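Local atomic coordinates of SusD/RagB family nutrient-binding outer membrane lipoprotein (Bacteroides vulgatus, PDB entry 4F7A), a protein that probably binds glycans, perhaps mucin O-glycans, at the outer membrane as a SusD-like lipoprotein with a TPR-like helical fold. Residues 276-281 with 369-374. Residues are numbered along the deposited sequence; the frame is centred on the assembly and turned at random.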
ATOM      1  N   ASP A 276       3.977   1.543  22.109  1.00 13.27           N
ATOM      2  CA  ASP A 276       4.857   1.698  20.962  1.00 12.70           C
ATOM      3  C   ASP A 276       5.323   3.148  20.889  1.00 14.36           C
ATOM      4  O   ASP A 276       4.500   4.062  20.850  1.00 13.55           O
ATOM      5  CB  ASP A 276       4.108   1.283  19.700  1.00 11.31           C
ATOM      6  CG  ASP A 276       4.999   1.052  18.531  1.00 12.52           C
ATOM      7  OD1 ASP A 276       5.799   1.965  18.185  1.00 12.39           O
ATOM      8  OD2 ASP A 276       4.875  -0.044  17.924  1.00 11.50           O
ATOM      9  N   PRO A 277       6.650   3.365  20.833  1.00 14.02           N
ATOM     10  CA  PRO A 277       7.134   4.750  20.784  1.00 14.26           C
ATOM     11  C   PRO A 277       6.811   5.473  19.489  1.00 15.80           C
ATOM     12  O   PRO A 277       7.019   6.693  19.408  1.00 15.16           O
ATOM     13  CB  PRO A 277       8.644   4.619  20.937  1.00 16.89           C
ATOM     14  CG  PRO A 277       8.960   3.275  20.516  1.00 16.92           C
ATOM     15  CD  PRO A 277       7.750   2.395  20.780  1.00 15.44           C
ATOM     16  N   ARG A 278       6.319   4.758  18.471  1.00 11.11           N
ATOM     17  CA  ARG A 278       5.880   5.439  17.262  1.00 12.32           C
ATOM     18  C   ARG A 278       4.494   6.105  17.434  1.00 16.36           C
ATOM     19  O   ARG A 278       4.084   6.911  16.582  1.00 15.17           O
ATOM     20  CB  ARG A 278       5.862   4.476  16.079  1.00 10.66           C
ATOM     21  CG  ARG A 278       7.240   4.007  15.635  1.00 11.15           C
ATOM     22  CD  ARG A 278       7.180   2.747  14.778  1.00 10.03           C
ATOM     23  NE  ARG A 278       6.806   1.542  15.524  1.00  8.65           N
ATOM     24  CZ  ARG A 278       6.949   0.296  15.047  1.00 10.73           C
ATOM     25  NH1 ARG A 278       7.460   0.078  13.837  1.00 11.02           N
ATOM     26  NH2 ARG A 278       6.583  -0.743  15.780  1.00 11.65           N
ATOM     27  N   ILE A 279       3.772   5.768  18.506  1.00 14.31           N
ATOM     28  CA  ILE A 279       2.394   6.236  18.664  1.00 13.41           C
ATOM     29  C   ILE A 279       2.287   7.784  18.570  1.00 13.47           C
ATOM     30  O   ILE A 279       1.410   8.304  17.882  1.00 13.27           O
ATOM     31  CB  ILE A 279       1.737   5.664  19.956  1.00 14.35           C
ATOM     32  CG1 ILE A 279       0.211   5.832  19.901  1.00 14.70           C
ATOM     33  CG2 ILE A 279       2.320   6.287  21.215  1.00 11.40           C
ATOM     34  CD1 ILE A 279      -0.573   5.046  20.990  1.00 13.56           C
ATOM     35  N   SER A 280       3.183   8.508  19.233  1.00 13.33           N
ATOM     36  CA  SER A 280       3.088   9.980  19.294  1.00 13.86           C
ATOM     37  C   SER A 280       3.729  10.621  18.062  1.00 14.44           C
ATOM     38  O   SER A 280       3.560  11.804  17.809  1.00 12.47           O
ATOM     39  CB  SER A 280       3.751  10.549  20.557  1.00 16.55           C
ATOM     40  OG  SER A 280       5.161  10.402  20.553  1.00 19.32           O
ATOM     41  N   ILE A 281       4.472   9.817  17.303  1.00 11.50           N
ATOM     42  CA  ILE A 281       5.035  10.246  16.017  1.00 12.54           C
ATOM     43  C   ILE A 281       3.973  10.194  14.921  1.00 13.65           C
ATOM     44  O   ILE A 281       3.814  11.132  14.125  1.00 12.09           O
ATOM     45  CB  ILE A 281       6.248   9.393  15.616  1.00 12.22           C
ATOM     46  CG1 ILE A 281       7.353   9.500  16.676  1.00 16.11           C
ATOM     47  CG2 ILE A 281       6.792   9.848  14.224  1.00  8.52           C
ATOM     48  CD1 ILE A 281       8.540   8.456  16.458  1.00 14.19           C
ATOM     49  N   SER A 369      14.121   3.500  13.443  1.00 12.36           N
ATOM     50  CA  SER A 369      15.104   4.445  12.928  0.50 13.18           C
ATOM     51  C   SER A 369      14.527   5.395  11.867  1.00 12.76           C
ATOM     52  O   SER A 369      14.853   6.569  11.853  1.00 13.11           O
ATOM     53  CB  SER A 369      16.314   3.705  12.358  0.50 13.29           C
ATOM     54  OG  SER A 369      16.994   3.013  13.386  0.50  9.07           O
ATOM     55  N   GLN A 370      13.686   4.880  10.973  1.00 12.61           N
ATOM     56  CA  GLN A 370      13.017   5.701   9.953  1.00 12.94           C
ATOM     57  C   GLN A 370      12.320   6.903  10.596  1.00 13.72           C
ATOM     58  O   GLN A 370      12.352   7.999  10.060  1.00 13.62           O
ATOM     59  CB  GLN A 370      11.956   4.859   9.254  1.00 11.64           C
ATOM     60  CG  GLN A 370      11.175   5.554   8.170  1.00 13.28           C
ATOM     61  CD  GLN A 370      10.086   4.702   7.571  1.00  9.79           C
ATOM     62  OE1 GLN A 370      10.191   3.480   7.539  1.00 12.27           O
ATOM     63  NE2 GLN A 370       9.027   5.337   7.101  1.00  9.44           N
ATOM     64  N   TRP A 371      11.640   6.649  11.708  1.00 11.06           N
ATOM     65  CA  TRP A 371      10.755   7.615  12.357  1.00 12.97           C
ATOM     66  C   TRP A 371      11.414   8.379  13.486  1.00 14.26           C
ATOM     67  O   TRP A 371      10.816   9.285  14.031  1.00 13.98           O
ATOM     68  CB  TRP A 371       9.493   6.900  12.870  1.00 13.57           C
ATOM     69  CG  TRP A 371       8.644   6.391  11.760  1.00 14.57           C
ATOM     70  CD1 TRP A 371       8.477   5.094  11.376  1.00 11.90           C
ATOM     71  CD2 TRP A 371       7.885   7.181  10.842  1.00 12.09           C
ATOM     72  NE1 TRP A 371       7.659   5.026  10.285  1.00 12.47           N
ATOM     73  CE2 TRP A 371       7.278   6.291   9.932  1.00 14.26           C
ATOM     74  CE3 TRP A 371       7.671   8.553  10.688  1.00 13.70           C
ATOM     75  CZ2 TRP A 371       6.439   6.724   8.901  1.00 12.41           C
ATOM     76  CZ3 TRP A 371       6.835   8.982   9.653  1.00 15.53           C
ATOM     77  CH2 TRP A 371       6.231   8.057   8.779  1.00  9.83           C
ATOM     78  N   GLY A 372      12.640   8.024  13.842  1.00 13.53           N
ATOM     79  CA  GLY A 372      13.351   8.674  14.960  1.00 14.98           C
ATOM     80  C   GLY A 372      12.851   8.194  16.322  1.00 15.37           C
ATOM     81  O   GLY A 372      12.901   8.934  17.312  1.00 14.95           O
ATOM     82  N   ALA A 373      12.384   6.956  16.382  1.00 11.96           N
ATOM     83  CA  ALA A 373      11.777   6.417  17.608  1.00 13.07           C
ATOM     84  C   ALA A 373      12.796   5.771  18.539  1.00 14.44           C
ATOM     85  O   ALA A 373      12.444   5.280  19.621  1.00 15.51           O
ATOM     86  CB  ALA A 373      10.661   5.420  17.246  1.00 12.72           C
ATOM     87  N   GLY A 374      14.062   5.780  18.130  1.00 15.45           N
ATOM     88  CA  GLY A 374      15.139   5.260  18.965  1.00 16.31           C
ATOM     89  C   GLY A 374      15.436   3.794  18.686  1.00 15.42           C
ATOM     90  O   GLY A 374      15.241   3.283  17.563  1.00 14.03           O
TER
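Ile-281 reaches Trp-371 with both of its branches: CG2 lies anti to the backbone N and CG1 anti to the carbonyl carbon (chi1 -60°), with CD1 extended beyond CG1, anti about chi2, which spreads CG2 and CD1 over the end of helix 356-371. CG2 meets the indole obliquely at CE3, 3.9 Å away, while Ile-281 CD1 lies 3.4 Å from the carbonyl O of Trp-371 and also packs 3.8 Å from Ala-373 CB. That methyl is shared: Arg-278 CG approaches Ala-373 CB to 4.0 Å, and the Pro-277 ring rests more loosely beside it and the Ala-373 carbonyl. No hydrogen bond crosses between the segments; side-chain carbons pack against one another and against two backbone carbonyls. The polar work is done within 276-281, where Asp-276 opens a type I turn. Asp-276 OD1 takes two bonds, its anti lone pair receiving the capping N-H of Arg-278 and its syn lone pair a nearly straight bond (176°) from Arg-278 NE at 2.9 Å. Asp-276 OD2 completes a side-on salt bridge with Arg-278 NH2 at 2.8 Å, and a bend at chi3 (-71°) folds the arginine back for this grip. A methionine in place of Arg-278 would probably leave the buried Asp-276 carboxylate with its backbone capping bond but without its countercharge, and Gln-426 without the donor it meets at NH2. Across the contact, Gly-372 has the positive phi of a Schellman motif, which ends helix 356-371 and swings Ala-373 round to face Pro-277 and Ile-281. The contact lies near the protein surface and joins the short helix 279-282 to the C-terminal end of helix 356-371. Phe-368 of helix 356-371 touches Pro-277, Arg-278 and Ala-373, while Arg-278 NH1 hydrogen-bonds to Ser-367 of the same helix and NH2 to Gln-426 of helix 416-431; Leu-271 of helix 265-273 packs against Asp-276.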